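Local coordinates for protein isomaltodextranase (Arthrobacter globiformis, PDB 5AWO) that hydrolyses alpha-1,6-glucosidic linkages of dextran-like polysaccharides, releasing successive isomaltose units from the non-reducing chain ends, at residues Thr300-Ser303 with His304-Gly307; Gly398-Pro401 with Asp402-Gly406; Ile422-Ala425 with Lys426-Leu430. All blocks are in the same frame, centred on the assembly; numbering follows the deposited sequence.

Contact 1: Thr300-Ser303 with His304-Gly307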
# COMPACT_ATOMS: atom_id res chain seq x y z
N THR A 300 -10.06 0.38 -5.69
CA THR A 300 -10.76 1.62 -6.06
C THR A 300 -11.24 2.37 -4.81
O THR A 300 -11.06 3.59 -4.68
CB THR A 300 -11.92 1.31 -7.00
OG1 THR A 300 -11.40 0.72 -8.20
CG2 THR A 300 -12.71 2.55 -7.37
N GLY A 301 -11.84 1.65 -3.90
CA GLY A 301 -12.45 2.21 -2.69
C GLY A 301 -11.50 2.76 -1.65
O GLY A 301 -11.87 3.70 -0.94
N TRP A 302 -10.28 2.21 -1.58
CA TRP A 302 -9.28 2.66 -0.62
C TRP A 302 -8.23 3.54 -1.29
O TRP A 302 -7.29 3.97 -0.62
CB TRP A 302 -8.64 1.45 0.08
CG TRP A 302 -9.50 0.92 1.18
CD1 TRP A 302 -10.11 -0.29 1.27
CD2 TRP A 302 -9.82 1.62 2.39
NE1 TRP A 302 -10.79 -0.39 2.45
CE2 TRP A 302 -10.63 0.78 3.16
CE3 TRP A 302 -9.48 2.89 2.90
CZ2 TRP A 302 -11.15 1.17 4.40
CZ3 TRP A 302 -9.96 3.26 4.12
CH2 TRP A 302 -10.79 2.41 4.87
N SER A 303 -8.40 3.87 -2.57
CA SER A 303 -7.39 4.61 -3.30
C SER A 303 -7.09 6.00 -2.75
O SER A 303 -5.98 6.49 -2.93
CB SER A 303 -7.74 4.71 -4.79
OG SER A 303 -8.94 5.41 -5.03
N HIS A 304 -8.07 6.62 -2.10
CA HIS A 304 -7.85 7.93 -1.46
C HIS A 304 -6.79 7.86 -0.36
O HIS A 304 -6.24 8.91 0.05
CB HIS A 304 -9.16 8.53 -0.94
CG HIS A 304 -9.83 7.69 0.09
ND1 HIS A 304 -10.45 6.49 -0.21
CD2 HIS A 304 -9.97 7.85 1.43
CE1 HIS A 304 -10.93 5.95 0.89
NE2 HIS A 304 -10.63 6.75 1.91
N ARG A 305 -6.50 6.66 0.14
CA ARG A 305 -5.46 6.43 1.15
C ARG A 305 -4.12 5.95 0.61
O ARG A 305 -3.22 5.61 1.41
CB ARG A 305 -5.98 5.42 2.19
CG ARG A 305 -7.14 5.93 3.04
CD ARG A 305 -6.77 7.22 3.75
NE ARG A 305 -7.47 7.43 4.99
CZ ARG A 305 -7.28 8.47 5.79
NH1 ARG A 305 -6.46 9.45 5.40
NH2 ARG A 305 -7.94 8.53 6.94
N ASN A 306 -3.97 5.91 -0.72
CA ASN A 306 -2.74 5.38 -1.29
C ASN A 306 -1.70 6.47 -1.57
O ASN A 306 -1.95 7.65 -1.31
CB ASN A 306 -3.01 4.49 -2.50
CG ASN A 306 -3.29 5.26 -3.78
OD1 ASN A 306 -3.03 6.46 -3.90
ND2 ASN A 306 -3.77 4.53 -4.79
N GLY A 307 -0.53 6.07 -2.02
CA GLY A 307 0.51 7.00 -2.48
C GLY A 307 1.66 7.22 -1.52
O GLY A 307 1.69 6.69 -0.41

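Contact 2: Gly398-Pro401 with Asp402-Gly406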
# COMPACT_ATOMS: atom_id res chain seq x y z
N GLY A 398 -1.44 6.43 -12.95
CA GLY A 398 -0.57 7.01 -11.95
C GLY A 398 0.66 7.57 -12.61
O GLY A 398 1.05 7.16 -13.70
N GLN A 399 1.31 8.50 -11.90
CA GLN A 399 2.47 9.19 -12.42
C GLN A 399 3.71 8.75 -11.73
O GLN A 399 3.73 8.58 -10.50
CB GLN A 399 2.31 10.70 -12.24
CG GLN A 399 3.33 11.50 -13.01
CD GLN A 399 2.94 12.98 -13.10
OE1 GLN A 399 2.18 13.52 -12.27
NE2 GLN A 399 3.44 13.63 -14.15
N LEU A 400 4.77 8.57 -12.50
CA LEU A 400 6.06 8.24 -11.98
C LEU A 400 6.84 9.52 -11.63
O LEU A 400 6.54 10.59 -12.17
CB LEU A 400 6.86 7.40 -12.98
CG LEU A 400 6.41 5.96 -13.34
CD1 LEU A 400 6.20 5.18 -12.07
CD2 LEU A 400 5.17 5.91 -14.20
N PRO A 401 7.86 9.37 -10.79
CA PRO A 401 8.67 10.54 -10.40
C PRO A 401 9.25 11.31 -11.58
O PRO A 401 9.33 12.55 -11.50
CB PRO A 401 9.73 9.94 -9.50
CG PRO A 401 9.05 8.75 -8.86
CD PRO A 401 8.26 8.17 -10.01
N ASP A 402 9.62 10.63 -12.66
CA ASP A 402 10.16 11.33 -13.85
C ASP A 402 9.10 12.01 -14.72
O ASP A 402 9.43 12.57 -15.79
CB ASP A 402 11.07 10.40 -14.67
CG ASP A 402 10.31 9.32 -15.43
OD1 ASP A 402 9.07 9.31 -15.41
OD2 ASP A 402 10.99 8.49 -16.06
N GLY A 403 7.83 11.98 -14.30
CA GLY A 403 6.76 12.62 -15.01
C GLY A 403 6.00 11.74 -16.01
O GLY A 403 4.95 12.14 -16.50
N SER A 404 6.55 10.57 -16.32
CA SER A 404 5.83 9.61 -17.17
C SER A 404 4.69 8.98 -16.37
O SER A 404 4.58 9.20 -15.17
CB SER A 404 6.76 8.53 -17.71
OG SER A 404 7.34 7.74 -16.71
N TRP A 405 3.87 8.19 -17.05
CA TRP A 405 2.68 7.60 -16.45
C TRP A 405 2.55 6.13 -16.78
O TRP A 405 2.98 5.66 -17.84
CB TRP A 405 1.44 8.29 -16.99
CG TRP A 405 1.31 9.76 -16.62
CD1 TRP A 405 2.08 10.81 -17.07
CD2 TRP A 405 0.34 10.32 -15.73
NE1 TRP A 405 1.63 11.98 -16.49
CE2 TRP A 405 0.58 11.70 -15.66
CE3 TRP A 405 -0.70 9.78 -14.95
CZ2 TRP A 405 -0.19 12.55 -14.87
CZ3 TRP A 405 -1.48 10.64 -14.17
CH2 TRP A 405 -1.21 12.01 -14.14
N GLY A 406 1.89 5.43 -15.87
CA GLY A 406 1.31 4.12 -16.16
C GLY A 406 -0.20 4.29 -16.30
O GLY A 406 -0.84 4.90 -15.43

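Contact 3: Ile422-Ala425 with Lys426-Leu430. With PO4 (phosphate ion), chain B.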
# COMPACT_ATOMS: atom_id res chain seq x y z
N ILE A 422 -8.54 6.61 -21.83
CA ILE A 422 -8.06 7.67 -20.96
C ILE A 422 -7.49 8.77 -21.85
O ILE A 422 -6.58 8.54 -22.65
CB ILE A 422 -7.02 7.15 -19.93
CG1 ILE A 422 -7.74 6.44 -18.77
CG2 ILE A 422 -6.15 8.29 -19.37
CD1 ILE A 422 -8.52 7.36 -17.88
N ASP A 423 -8.05 9.96 -21.69
CA ASP A 423 -7.65 11.13 -22.47
C ASP A 423 -6.67 11.96 -21.65
O ASP A 423 -6.92 12.25 -20.47
CB ASP A 423 -8.88 11.95 -22.79
CG ASP A 423 -8.58 13.07 -23.75
OD1 ASP A 423 -8.07 14.15 -23.33
OD2 ASP A 423 -8.81 12.87 -24.95
N PHE A 424 -5.53 12.28 -22.24
CA PHE A 424 -4.43 12.87 -21.49
C PHE A 424 -4.72 14.29 -21.01
O PHE A 424 -4.19 14.69 -19.98
CB PHE A 424 -3.09 12.80 -22.24
CG PHE A 424 -2.71 11.39 -22.68
CD1 PHE A 424 -3.18 10.28 -21.99
CD2 PHE A 424 -1.92 11.18 -23.80
CE1 PHE A 424 -2.82 9.00 -22.39
CE2 PHE A 424 -1.55 9.90 -24.19
CZ PHE A 424 -2.02 8.81 -23.49
N ALA A 425 -5.56 15.00 -21.75
CA ALA A 425 -6.01 16.33 -21.34
C ALA A 425 -7.21 16.25 -20.42
O ALA A 425 -7.14 16.74 -19.28
CB ALA A 425 -6.32 17.20 -22.56
N LYS A 426 -8.29 15.62 -20.88
CA LYS A 426 -9.55 15.66 -20.17
C LYS A 426 -9.56 14.84 -18.88
O LYS A 426 -10.23 15.20 -17.93
CB LYS A 426 -10.69 15.22 -21.06
CG LYS A 426 -10.87 16.15 -22.24
CD LYS A 426 -12.14 15.85 -23.02
CE LYS A 426 -11.95 14.65 -23.94
NZ LYS A 426 -13.03 14.58 -24.96
N ASP A 427 -8.86 13.71 -18.90
CA ASP A 427 -8.81 12.85 -17.73
C ASP A 427 -7.58 13.11 -16.88
O ASP A 427 -7.71 13.33 -15.66
CB ASP A 427 -8.89 11.37 -18.16
CG ASP A 427 -10.18 11.02 -18.85
OD1 ASP A 427 -11.25 11.44 -18.39
OD2 ASP A 427 -10.14 10.29 -19.88
N LEU A 428 -6.38 13.11 -17.47
CA LEU A 428 -5.14 13.29 -16.69
C LEU A 428 -4.80 14.75 -16.36
O LEU A 428 -4.14 15.01 -15.37
CB LEU A 428 -3.95 12.61 -17.36
CG LEU A 428 -4.11 11.10 -17.67
CD1 LEU A 428 -2.81 10.54 -18.19
CD2 LEU A 428 -4.63 10.31 -16.47
N GLY A 429 -5.23 15.68 -17.21
CA GLY A 429 -5.01 17.12 -16.95
C GLY A 429 -3.67 17.61 -17.48
O GLY A 429 -3.06 18.50 -16.90
N LEU A 430 -3.21 17.01 -18.57
CA LEU A 430 -1.94 17.39 -19.20
C LEU A 430 -2.21 18.26 -20.42
O LEU A 430 -3.27 18.19 -21.03
CB LEU A 430 -1.16 16.16 -19.64
CG LEU A 430 -0.99 15.08 -18.59
CD1 LEU A 430 -0.22 13.94 -19.22
CD2 LEU A 430 -0.30 15.62 -17.35
P PO4 B . -11.77 11.09 -25.51
O1 PO4 B . -12.26 12.34 -26.23
O2 PO4 B . -12.14 11.25 -24.02
O3 PO4 B . -10.27 10.92 -25.65
O4 PO4 B . -12.46 9.87 -26.06

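Contact 1: Thr300-Ser303 with His304-Gly307
W302 and R305 are joined by a backbone bond from R305 N to W302 O (2.9 Å). One residue on, N306 N reaches S303 O at 3.0 Å. Both bonds span three residues, so the last part of helix 295-302 runs on into a short 3-10 turn through S303, H304 and R305.

The H304 ring comes back toward G301 because its CG sits between the backbone N and the carbonyl carbon (chi1 61°). H304 CE1 meets G301 O at 3.0 Å, in the plane of the ring. The ring is also nearly parallel to the six-membered ring of W302, at 19°. The centroids are 5.7 Å apart, so the two rings are slid past each other and barely overlap. R305 CG touches W302 at the ring edge, 3.8 Å from W302 CE3. W292 meets the same indole edge-to-face.

This turn leads from helix 295-302 toward strand 312-314 of the parallel TIM barrel. T300 and S303 also touch P376, and H304 touches Y378, of strand 375-378 in the C-terminal antiparallel sheet. S303 OG turns back to T300 O, at 2.8 Å, and is also bonded to Y378 OH. H304 has D253 at NE2 and R391 at ND1, and R305 NE is held by D253 O. The N306 amide lies beside S303 O but is bonded to K375 NZ through OD1 and to G374 O through ND2.

Contact 2: Gly398-Pro401 with Asp402-Gly406
G398 pairs with G406 through two backbone bonds, G398 N to G406 O at 3.0 Å and G406 N to G398 O at 2.9 Å. This is an antiparallel hydrogen-bonded pair, and it belongs to the beta hairpin of strands 395-399 and 405-410.

Q399 faces W405 in the adjoining non-hydrogen-bonded pair. Q399 CB stands over the six-membered ring of W405, 3.9 Å from the centroid and only 6° off the normal, a CH-pi contact. CG anti to the backbone N (chi1 -168°) and an extended chain carry the amide on across the indole, stacked with planes 28° apart. Q399 NE2 bonds to G403 O at 3.2 Å, a partner lying in the amide plane, and also to R475 O.

L400 N reaches S404 O at 2.7 Å, and L400 O receives G403 N in a type I beta turn from L400 to G403. L400 CD2 lies 3.7 Å from W405 C. P401 takes the second position of the turn.

Beyond it, D402 forms an Asx turn. D402 OD1 accepts S404 N on its anti side, tilted out of the carboxylate plane, and, with its syn lone pair, S404 OG at 2.7 Å. R464 NH1 also bonds to that hydroxyl.

The turn is thus closed twice, by its backbone and by a carboxylate oxygen shared between two donors. Those donors, with R464 behind one of them, would probably stabilise the negative charge of D402.

Contact 3: Ile422-Ala425 with Lys426-Leu430
The D427 carboxylate accepts D423 N, and the backbone O of D423 accepts D427 N in return. D423 N points to D427 OD2 at 2.8 Å, almost straight at 176°. D423 O takes L428 N as well. Strand 418-423 ends here, and the chain turns through residues 426-428, whose backbone angles are helical. F424 O closes the wider loop by accepting L430 N at 2.9 Å. Within it, G429 N makes a weak bond to A425 O.

The inner side is apolar and tightly packed. I422 CG2 touches L428 CD2 at 3.8 Å, the two side chains crossing at about a right angle. F424 and L428 lie side by side and point the same way, with their CD1 atoms 3.8 Å apart. I422 also packs on V407 and L409, so this side sets strand 418-423, paired with 450-455, against strand 405-410 of the seven-strand sheet.

The outer side is polar and looser. A425 and K426 are exposed there. With chi1 at -172° the D423 carboxylate swings away from its own N and over the start of the turn, where D423 OD1 accepts K426 N at 2.9 Å and 179°. K426 NZ goes on to a phosphate ion, 2.7 Å from its O1, and R450 NH2 binds the same ion. The ion probably comes from the crystallisation liquor.

D423 OD2 lies only 2.5 Å from phosphate O3. Two oxygens so close suggest that one of the two acid groups is protonated, while K426 and R450 would offset the negative charge of the ion.

In the fold
The three contacts follow one another along the chain. Contact 1 sits at the barrel side of the interface with the C-terminal beta sandwich, and contacts 2 and 3 lie within that sandwich domain. Contacts 2 and 3 meet through the W405 indole: W405 NE1 is 3.8 Å from L430 CD1, and W405 CZ3 is 3.9 Å from L428 CD2. Their centres are about 13 Å apart. Contact 1 touches neither, its nearest atoms being about 8 Å from contact 2 and about 12 Å from contact 3. An active-site residue lies at some distance from contact 1: the N306 side chain is about 12 Å from that of D262, the probable proton donor.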